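Local structure of ALKF (Bacillus cereus, 3ZBO) at residues S153-S156 and D157-E160. The protein is of unknown cellular function but is related to the HEAT-like repeat DNA glycosylases AlkC and AlkD and has affinity for branched DNA structures such as, probably, Holliday junctions. Residues are numbered along the deposited sequence; the frame is centred on the assembly and turned at random.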
ATOM      1  N   SER A 153       4.896 -22.466  -0.155  1.00 16.58           N
ATOM      2  CA  SER A 153       6.036 -22.435   0.717  1.00 16.75           C
ATOM      3  C   SER A 153       6.664 -21.018   0.849  1.00 16.70           C
ATOM      4  O   SER A 153       7.132 -20.714   1.931  1.00 17.37           O
ATOM      5  CB  SER A 153       7.137 -23.490   0.209  1.00 20.44           C
ATOM      6  OG  SER A 153       7.555 -23.111  -1.042  1.00 28.68           O
ATOM      7  N   LYS A 154       6.641 -20.178  -0.190  1.00 17.46           N
ATOM      8  CA  LYS A 154       7.171 -18.834  -0.085  1.00 15.75           C
ATOM      9  C   LYS A 154       6.281 -18.054   0.921  1.00 15.84           C
ATOM     10  O   LYS A 154       6.850 -17.374   1.790  1.00 14.19           O
ATOM     11  CB  LYS A 154       7.105 -18.128  -1.421  1.00 15.24           C
ATOM     12  CG  LYS A 154       7.819 -16.785  -1.404  1.00 17.56           C
ATOM     13  CD  LYS A 154       7.539 -16.097  -2.806  1.00 23.61           C
ATOM     14  CE  LYS A 154       8.371 -14.953  -3.054  1.00 25.03           C
ATOM     15  NZ  LYS A 154       7.919 -14.487  -4.429  1.00 19.20           N
ATOM     16  N   ILE A 155       4.947 -18.150   0.738  1.00 15.06           N
ATOM     17  CA  ILE A 155       4.090 -17.399   1.716  1.00 13.93           C
ATOM     18  C   ILE A 155       4.278 -17.909   3.125  1.00 13.52           C
ATOM     19  O   ILE A 155       4.329 -17.158   4.088  1.00 13.89           O
ATOM     20  CB  ILE A 155       2.601 -17.494   1.269  1.00 13.16           C
ATOM     21  CG1 ILE A 155       2.375 -16.916  -0.111  1.00 13.81           C
ATOM     22  CG2 ILE A 155       1.668 -16.795   2.338  1.00 16.10           C
ATOM     23  CD1 ILE A 155       2.802 -15.448  -0.340  1.00 17.61           C
ATOM     24  N   SER A 156       4.426 -19.251   3.315  1.00 14.62           N
ATOM     25  CA  SER A 156       4.661 -19.752   4.632  1.00 16.03           C
ATOM     26  C   SER A 156       5.957 -19.220   5.249  1.00 15.81           C
ATOM     27  O   SER A 156       5.989 -18.856   6.443  1.00 16.74           O
ATOM     28  CB  SER A 156       4.654 -21.303   4.498  1.00 18.76           C
ATOM     29  OG  SER A 156       4.862 -21.892   5.759  1.00 22.50           O
ATOM     30  N   ASP A 157       7.013 -19.172   4.428  1.00 15.84           N
ATOM     31  CA  ASP A 157       8.300 -18.683   4.920  1.00 16.87           C
ATOM     32  C   ASP A 157       8.180 -17.171   5.271  1.00 16.07           C
ATOM     33  O   ASP A 157       8.781 -16.708   6.269  1.00 15.84           O
ATOM     34  CB  ASP A 157       9.373 -18.888   3.849  1.00 18.32           C
ATOM     35  CG  ASP A 157       9.813 -20.321   3.689  1.00 24.99           C
ATOM     36  OD1 ASP A 157       9.515 -21.136   4.539  1.00 28.01           O
ATOM     37  OD2 ASP A 157      10.544 -20.529   2.679  1.00 29.80           O
ATOM     38  N   MET A 158       7.400 -16.437   4.478  1.00 15.73           N
ATOM     39  CA  MET A 158       7.108 -15.047   4.794  1.00 14.29           C
ATOM     40  C   MET A 158       6.348 -14.903   6.107  1.00 12.58           C
ATOM     41  O   MET A 158       6.672 -13.970   6.913  1.00 13.56           O
ATOM     42  CB  MET A 158       6.334 -14.397   3.640  1.00 14.07           C
ATOM     43  CG  MET A 158       7.225 -14.215   2.402  1.00 12.40           C
ATOM     44  SD  MET A 158       6.306 -13.728   0.991  1.00 15.59           S
ATOM     45  CE  MET A 158       5.998 -11.992   1.363  1.00 14.68           C
ATOM     46  N   LEU A 159       5.392 -15.786   6.393  1.00 12.61           N
ATOM     47  CA  LEU A 159       4.704 -15.691   7.693  1.00 12.22           C
ATOM     48  C   LEU A 159       5.693 -15.891   8.849  1.00 13.17           C
ATOM     49  O   LEU A 159       5.597 -15.250   9.902  1.00 15.29           O
ATOM     50  CB  LEU A 159       3.621 -16.783   7.821  1.00 12.02           C
ATOM     51  CG  LEU A 159       2.396 -16.538   6.958  1.00 13.53           C
ATOM     52  CD1 LEU A 159       1.467 -17.794   6.961  1.00 15.57           C
ATOM     53  CD2 LEU A 159       1.608 -15.351   7.484  1.00 14.60           C
ATOM     54  N   GLU A 160       6.619 -16.895   8.648  1.00 15.20           N
ATOM     55  CA  GLU A 160       7.619 -17.128   9.695  1.00 16.45           C
ATOM     56  C   GLU A 160       8.560 -15.948   9.896  1.00 15.48           C
ATOM     57  O   GLU A 160       8.876 -15.618  11.043  1.00 17.74           O
ATOM     58  CB  GLU A 160       8.443 -18.359   9.341  1.00 18.03           C
ATOM     59  CG  GLU A 160       7.717 -19.655   9.496  1.00 21.36           C
ATOM     60  CD  GLU A 160       7.277 -19.955  10.900  1.00 27.75           C
ATOM     61  OE1 GLU A 160       8.021 -19.661  11.867  1.00 33.78           O
ATOM     62  OE2 GLU A 160       6.183 -20.512  11.112  1.00 35.13           O
TER
HETATM   63  O   HOH W   1      10.405 -21.509  -0.163  1.00 49.00           O
HETATM   64  O   HOH W   2       7.549 -22.191   6.134  1.00 31.99           O
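Met158 touches both Lys154 and Ile155, one turn back on helix 152-165, with its sulfur. Its SD lies 4.1 Å from Ile155 CD1, where the side chains cross at a slant. It runs alongside Lys154, pointing the same way, with SD 4.2 Å from Lys154 CG. Met158 CG sits beside its backbone N (chi1 -70°), which directs the chain back along the helix; the bend at chi3 (76°) then turns CE outward, away from the helix. Trp135 and Tyr138 of helix 128-144 and Phe180 of helix 171-187 touch the Met158 side chain. Lys154 is extended, and its NZ forms a salt bridge with Asp120 and hydrogen bonds with Tyr138 and Gln116.

The solvent-facing side is polar. Asp157 brings its carboxylate back over the preceding turn. One water donates to Asp157 OD1 at 2.7 Å and is hydrogen-bonded to Ser156 OG, also at 2.7 Å. The other donates to Asp157 OD2 at 3.0 Å and makes a weak 3.4 Å bond to Ser153 OG, which bonds to Ser151 OG. Ser156 OG lies anti to its backbone N (chi1 -179°), where it meets the first water.

Regular i to i+4 backbone bonds run beneath, from Asp157 N to Ser153 O (2.9 Å) through Glu160 N to Ser156 O (3.0 Å). The chemistry is that of an amphipathic helix in a largely helical protein, consistent with the HEAT-like repeat fold of its relatives. Apolar contacts and salt bridges, including Glu160 with Lys194, join it to its neighbours, while water links the aspartate side chain to both serine hydroxyls, weakly at Ser153.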